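Local coordinates for protein ketosynthase (PDB 6KXD) that probably serves as the chain length factor of a ketosynthase heterodimer that extends the polyene chain in a highly reducing type II polyketide synthase, at residues Ala184-Arg189 with Leu253-Arg258; Arg190-Gly195 with Phe236-Ala241. One frame throughout, in Å; residues are numbered along the deposited sequence.

Contact 1: Ala184-Arg189 with Leu253-Arg258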
# COMPACT_ATOMS: atom_id res chain seq x y z
N ALA B 184 2.05 8.62 -2.62
CA ALA B 184 3.35 8.04 -2.83
C ALA B 184 4.41 9.13 -2.61
O ALA B 184 5.44 8.89 -2.02
CB ALA B 184 3.48 7.49 -4.20
N LEU B 185 4.14 10.31 -3.18
CA LEU B 185 5.09 11.39 -3.12
C LEU B 185 5.31 11.77 -1.67
O LEU B 185 6.43 12.04 -1.23
CB LEU B 185 4.55 12.57 -3.93
CG LEU B 185 5.44 13.80 -3.93
CD1 LEU B 185 6.84 13.46 -4.39
CD2 LEU B 185 4.83 14.84 -4.82
N ASN B 186 4.22 11.83 -0.89
CA ASN B 186 4.33 12.25 0.48
C ASN B 186 5.06 11.18 1.30
O ASN B 186 5.88 11.46 2.22
CB ASN B 186 2.97 12.52 1.09
CG ASN B 186 3.11 13.47 2.26
OD1 ASN B 186 3.84 14.46 2.14
ND2 ASN B 186 2.38 13.19 3.30
N TYR B 187 4.78 9.91 0.97
CA TYR B 187 5.44 8.83 1.60
C TYR B 187 6.96 8.94 1.39
O TYR B 187 7.75 8.86 2.35
CB TYR B 187 4.82 7.53 1.04
CG TYR B 187 5.44 6.27 1.58
CD1 TYR B 187 4.94 5.66 2.71
CD2 TYR B 187 6.52 5.70 0.96
CE1 TYR B 187 5.48 4.49 3.19
CE2 TYR B 187 7.09 4.54 1.45
CZ TYR B 187 6.60 3.94 2.59
OH TYR B 187 7.14 2.77 3.08
N ALA B 188 7.35 9.10 0.15
CA ALA B 188 8.79 9.24 -0.22
C ALA B 188 9.41 10.42 0.54
O ALA B 188 10.49 10.31 1.12
CB ALA B 188 8.90 9.44 -1.68
N ARG B 189 8.70 11.55 0.52
CA ARG B 189 9.14 12.75 1.16
C ARG B 189 9.42 12.46 2.63
O ARG B 189 10.46 12.84 3.14
CB ARG B 189 8.10 13.87 1.01
CG ARG B 189 8.46 15.11 1.81
CD ARG B 189 7.41 16.18 1.60
NE ARG B 189 6.21 15.91 2.40
CZ ARG B 189 6.13 16.08 3.71
NH1 ARG B 189 7.11 16.69 4.36
NH2 ARG B 189 5.07 15.64 4.38
N LEU B 253 7.14 21.46 -2.19
CA LEU B 253 7.00 22.33 -1.05
C LEU B 253 6.02 21.76 -0.02
O LEU B 253 6.16 21.97 1.16
CB LEU B 253 6.52 23.69 -1.56
CG LEU B 253 7.47 24.41 -2.51
CD1 LEU B 253 7.06 25.86 -2.59
CD2 LEU B 253 8.91 24.30 -2.06
N SER B 254 4.95 21.13 -0.48
CA SER B 254 4.01 20.55 0.43
C SER B 254 3.14 19.54 -0.33
O SER B 254 2.94 19.62 -1.53
CB SER B 254 3.13 21.58 1.05
OG SER B 254 2.35 22.15 0.04
N VAL B 255 2.69 18.56 0.44
CA VAL B 255 1.68 17.62 0.02
C VAL B 255 0.74 17.46 1.19
O VAL B 255 1.14 17.14 2.31
CB VAL B 255 2.28 16.26 -0.38
CG1 VAL B 255 1.18 15.27 -0.73
CG2 VAL B 255 3.26 16.39 -1.50
N GLU B 256 -0.53 17.76 0.93
CA GLU B 256 -1.51 17.72 1.94
C GLU B 256 -2.65 16.84 1.43
O GLU B 256 -2.89 16.72 0.22
CB GLU B 256 -2.00 19.13 2.30
CG GLU B 256 -0.96 19.96 3.04
CD GLU B 256 -0.52 19.43 4.40
OE1 GLU B 256 0.70 19.44 4.67
OE2 GLU B 256 -1.40 19.03 5.18
N THR B 257 -3.32 16.24 2.40
CA THR B 257 -4.38 15.32 2.12
C THR B 257 -5.50 15.52 3.12
O THR B 257 -5.29 15.97 4.25
CB THR B 257 -3.94 13.86 2.25
OG1 THR B 257 -3.48 13.72 3.59
CG2 THR B 257 -2.83 13.43 1.31
N ARG B 258 -6.69 15.13 2.67
CA ARG B 258 -7.85 15.13 3.49
C ARG B 258 -8.75 13.98 3.05
O ARG B 258 -8.58 13.44 1.95
CB ARG B 258 -8.59 16.45 3.32
CG ARG B 258 -7.95 17.60 4.07
CD ARG B 258 -8.86 18.80 3.94
NE ARG B 258 -10.16 18.66 4.55
CZ ARG B 258 -10.45 19.06 5.79
NH1 ARG B 258 -9.47 19.30 6.64
NH2 ARG B 258 -11.71 19.21 6.15
O HOH W 1 1.76 15.83 4.35

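Contact 2: Arg190-Gly195 with Phe236-Ala241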
# COMPACT_ATOMS: atom_id res chain seq x y z
N ARG B 190 8.48 11.79 3.30
CA ARG B 190 8.64 11.50 4.71
C ARG B 190 9.79 10.53 4.97
O ARG B 190 10.64 10.80 5.80
CB ARG B 190 7.36 10.91 5.27
CG ARG B 190 6.28 11.96 5.38
CD ARG B 190 5.66 11.88 6.72
NE ARG B 190 4.75 12.99 6.85
CZ ARG B 190 3.43 12.92 6.76
NH1 ARG B 190 2.81 11.76 6.54
NH2 ARG B 190 2.75 14.05 6.88
N LEU B 191 9.85 9.42 4.23
CA LEU B 191 10.93 8.45 4.43
C LEU B 191 12.30 9.07 4.14
O LEU B 191 13.26 8.75 4.87
CB LEU B 191 10.70 7.18 3.61
CG LEU B 191 9.97 6.11 4.41
CD1 LEU B 191 8.53 6.52 4.75
CD2 LEU B 191 9.98 4.77 3.70
N MET B 192 12.40 9.89 3.10
CA MET B 192 13.66 10.53 2.80
C MET B 192 14.02 11.49 3.93
O MET B 192 15.17 11.53 4.34
CB MET B 192 13.58 11.32 1.50
CG MET B 192 13.46 10.43 0.32
SD MET B 192 13.26 11.46 -1.14
CE MET B 192 14.92 12.08 -1.29
N GLY B 193 12.99 12.19 4.44
CA GLY B 193 13.06 13.06 5.61
C GLY B 193 13.64 12.36 6.82
O GLY B 193 14.33 12.98 7.65
N GLN B 194 13.40 11.05 6.93
CA GLN B 194 13.87 10.28 8.07
C GLN B 194 15.17 9.54 7.74
O GLN B 194 15.63 8.74 8.54
CB GLN B 194 12.75 9.34 8.51
CG GLN B 194 11.53 10.09 9.01
CD GLN B 194 11.88 11.05 10.13
OE1 GLN B 194 11.72 12.27 10.02
NE2 GLN B 194 12.41 10.49 11.19
N GLY B 195 15.71 9.74 6.53
CA GLY B 195 16.97 9.15 6.17
C GLY B 195 16.84 7.70 5.75
O GLY B 195 17.81 7.00 5.71
N PHE B 236 8.84 9.77 -11.08
CA PHE B 236 9.72 10.86 -10.72
C PHE B 236 10.92 10.34 -9.97
O PHE B 236 10.81 9.42 -9.14
CB PHE B 236 9.00 11.87 -9.85
CG PHE B 236 7.72 12.24 -10.51
CD1 PHE B 236 7.73 13.09 -11.62
CD2 PHE B 236 6.54 11.66 -10.09
CE1 PHE B 236 6.55 13.40 -12.26
CE2 PHE B 236 5.37 11.91 -10.78
CZ PHE B 236 5.38 12.78 -11.87
N LEU B 237 12.08 10.93 -10.28
CA LEU B 237 13.22 10.71 -9.47
C LEU B 237 13.26 11.87 -8.47
O LEU B 237 13.29 13.05 -8.88
CB LEU B 237 14.45 10.64 -10.39
CG LEU B 237 15.70 10.04 -9.72
CD1 LEU B 237 16.14 10.86 -8.56
CD2 LEU B 237 15.42 8.62 -9.26
N VAL B 238 13.15 11.57 -7.18
CA VAL B 238 13.17 12.55 -6.11
C VAL B 238 14.46 12.43 -5.29
O VAL B 238 14.87 11.34 -4.91
CB VAL B 238 11.93 12.40 -5.20
CG1 VAL B 238 11.92 13.39 -4.06
CG2 VAL B 238 10.66 12.51 -6.05
N GLU B 239 15.05 13.58 -4.98
CA GLU B 239 16.30 13.67 -4.20
C GLU B 239 16.14 14.78 -3.17
O GLU B 239 15.17 15.55 -3.23
CB GLU B 239 17.49 13.97 -5.12
CG GLU B 239 17.46 13.21 -6.41
CD GLU B 239 18.77 13.25 -7.16
OE1 GLU B 239 18.74 13.39 -8.38
OE2 GLU B 239 19.82 13.14 -6.46
N GLN B 240 17.07 14.85 -2.23
CA GLN B 240 17.15 15.94 -1.27
C GLN B 240 17.87 17.08 -1.98
O GLN B 240 18.84 16.84 -2.75
CB GLN B 240 17.88 15.47 -0.00
CG GLN B 240 17.31 14.19 0.59
CD GLN B 240 16.45 14.46 1.79
OE1 GLN B 240 15.32 14.96 1.70
NE2 GLN B 240 16.98 14.09 2.94
N ALA B 241 17.38 18.30 -1.79
CA ALA B 241 17.85 19.41 -2.62
C ALA B 241 19.38 19.55 -2.44
O ALA B 241 20.11 19.55 -3.44
CB ALA B 241 17.09 20.66 -2.24

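Contact 1: Ala184-Arg189 with Leu253-Arg258
Val255 wedges its branched side chain against Leu185 and Asn186, two neighbouring residues on one flank of helix 180-193. Leu185 CD2 lies 4.0 Å from Val255 CG2, an apolar touch in which the two side chains run askew. Asn186 passes Val255 in the opposite direction: its CB rests 3.8 Å from Val255 CG1, and its OD1 comes to 3.5 Å from Val255 CB. With CG anti to the backbone N (chi1 -156°), the Asn186 amide lies along the helix flank, where Arg189, one turn on, can hold it. Arg189 NE and NH2 both donate to Asn186 OD1, each at 2.8 Å, side-on and nearly in the guanidinium plane but from one face of the amide, about 25° off the carbonyl plane for NE. Helix 180-193 belongs to the buried central helical layer of the thiolase fold, between its two sheets: its other flank, through Ala184, Tyr187 and Ala188, packs on strands 114-119 and 199-206, while strand 253-258 belongs to the second half. At its start this strand segment is bulged, Leu253 and Ser254 sharing Val370 as partner on strand 365-373 in a classic beta bulge. Asn186 ND2 donates to Glu162 of the neighbouring ketosynthase chain and, at 2.9 Å, to a water that also takes a weak bond from Arg189 NH2. An alanine in place of Asn186 is likely to leave Arg189 NE without its acceptor, and to cost the water and Glu162 of the partner chain one of their donors. Arg189 NH2 also forms a salt bridge with Glu188 of that partner chain.

Contact 2: Arg190-Gly195 with Phe236-Ala241
Met192 and Gln240 mark the nearest backbone approach, their CA atoms 7.6 Å apart, where the last turn of helix 180-193 comes up to the closing residues of strand 229-240. The helix stops in a Schellman motif: Gly195, with a positive phi of 80° that suits glycine, donates from its N to Met192 O at 2.9 Å, and Gln194 N makes weak bonds to Arg190 O and Leu191 O. Opposite this end the strand stays extended through Gln240, tied by backbone bonds to Tyr200 and Thr23 in the strands on its two sides.

Met192 carries nearly all the contact from the helix. Its chain leaves the backbone stretched, CB to SD running out towards the strand, and then bends at the thioether (chi3 73°), which turns the methyl in onto the strand backbone at Glu239. SD settles 3.7 Å from Val238 CG1, the branch anti to the valine backbone N, and the two side chains meet at a slant. The methyl lies against the peptide backbone as well as against Gln240: CE is 3.5 Å from Glu239 C and 3.7 Å from Val238 O. Gln240 closes the far side, bending at chi2 back towards the helix with its CG 3.7 Å from Met192 CE. Glu239 points away from the helix, and its carboxylate is taken up by Thr23 OG1 and Glu245 N. Met192 also touches Tyr200 of strand 199-206, the next strand in the chain. Strands 171-174 and 199-206, both parallel to strand 114-119, are joined by helix 180-193 in a beta-alpha-beta crossover of the thiolase fold, and Met192 packs the end of that helix against strand 229-240, the antiparallel neighbour.

In the fold
Both contacts use helix 180-193, which contact 1 grips along its middle and contact 2 at its C-terminal end; Leu185 CD1 lies 4.3 Å from Val238 CG2 where they meet. Contact 2 is nested within the loop that contact 1 closes, since it pairs a later part of the helix with the earlier of the two strands. Both are mainly buried, but Gln240 of contact 2 is partly exposed, and contact 1 lies nearer the chain's centre, about 13 Å from it centre to centre against about 18 Å. Contact 1 mixes apolar packing with amide, guanidinium and water at the subunit interface. Contact 2 rests on one methionine packed on Val238, the Glu239 backbone and the aliphatic part of Gln240.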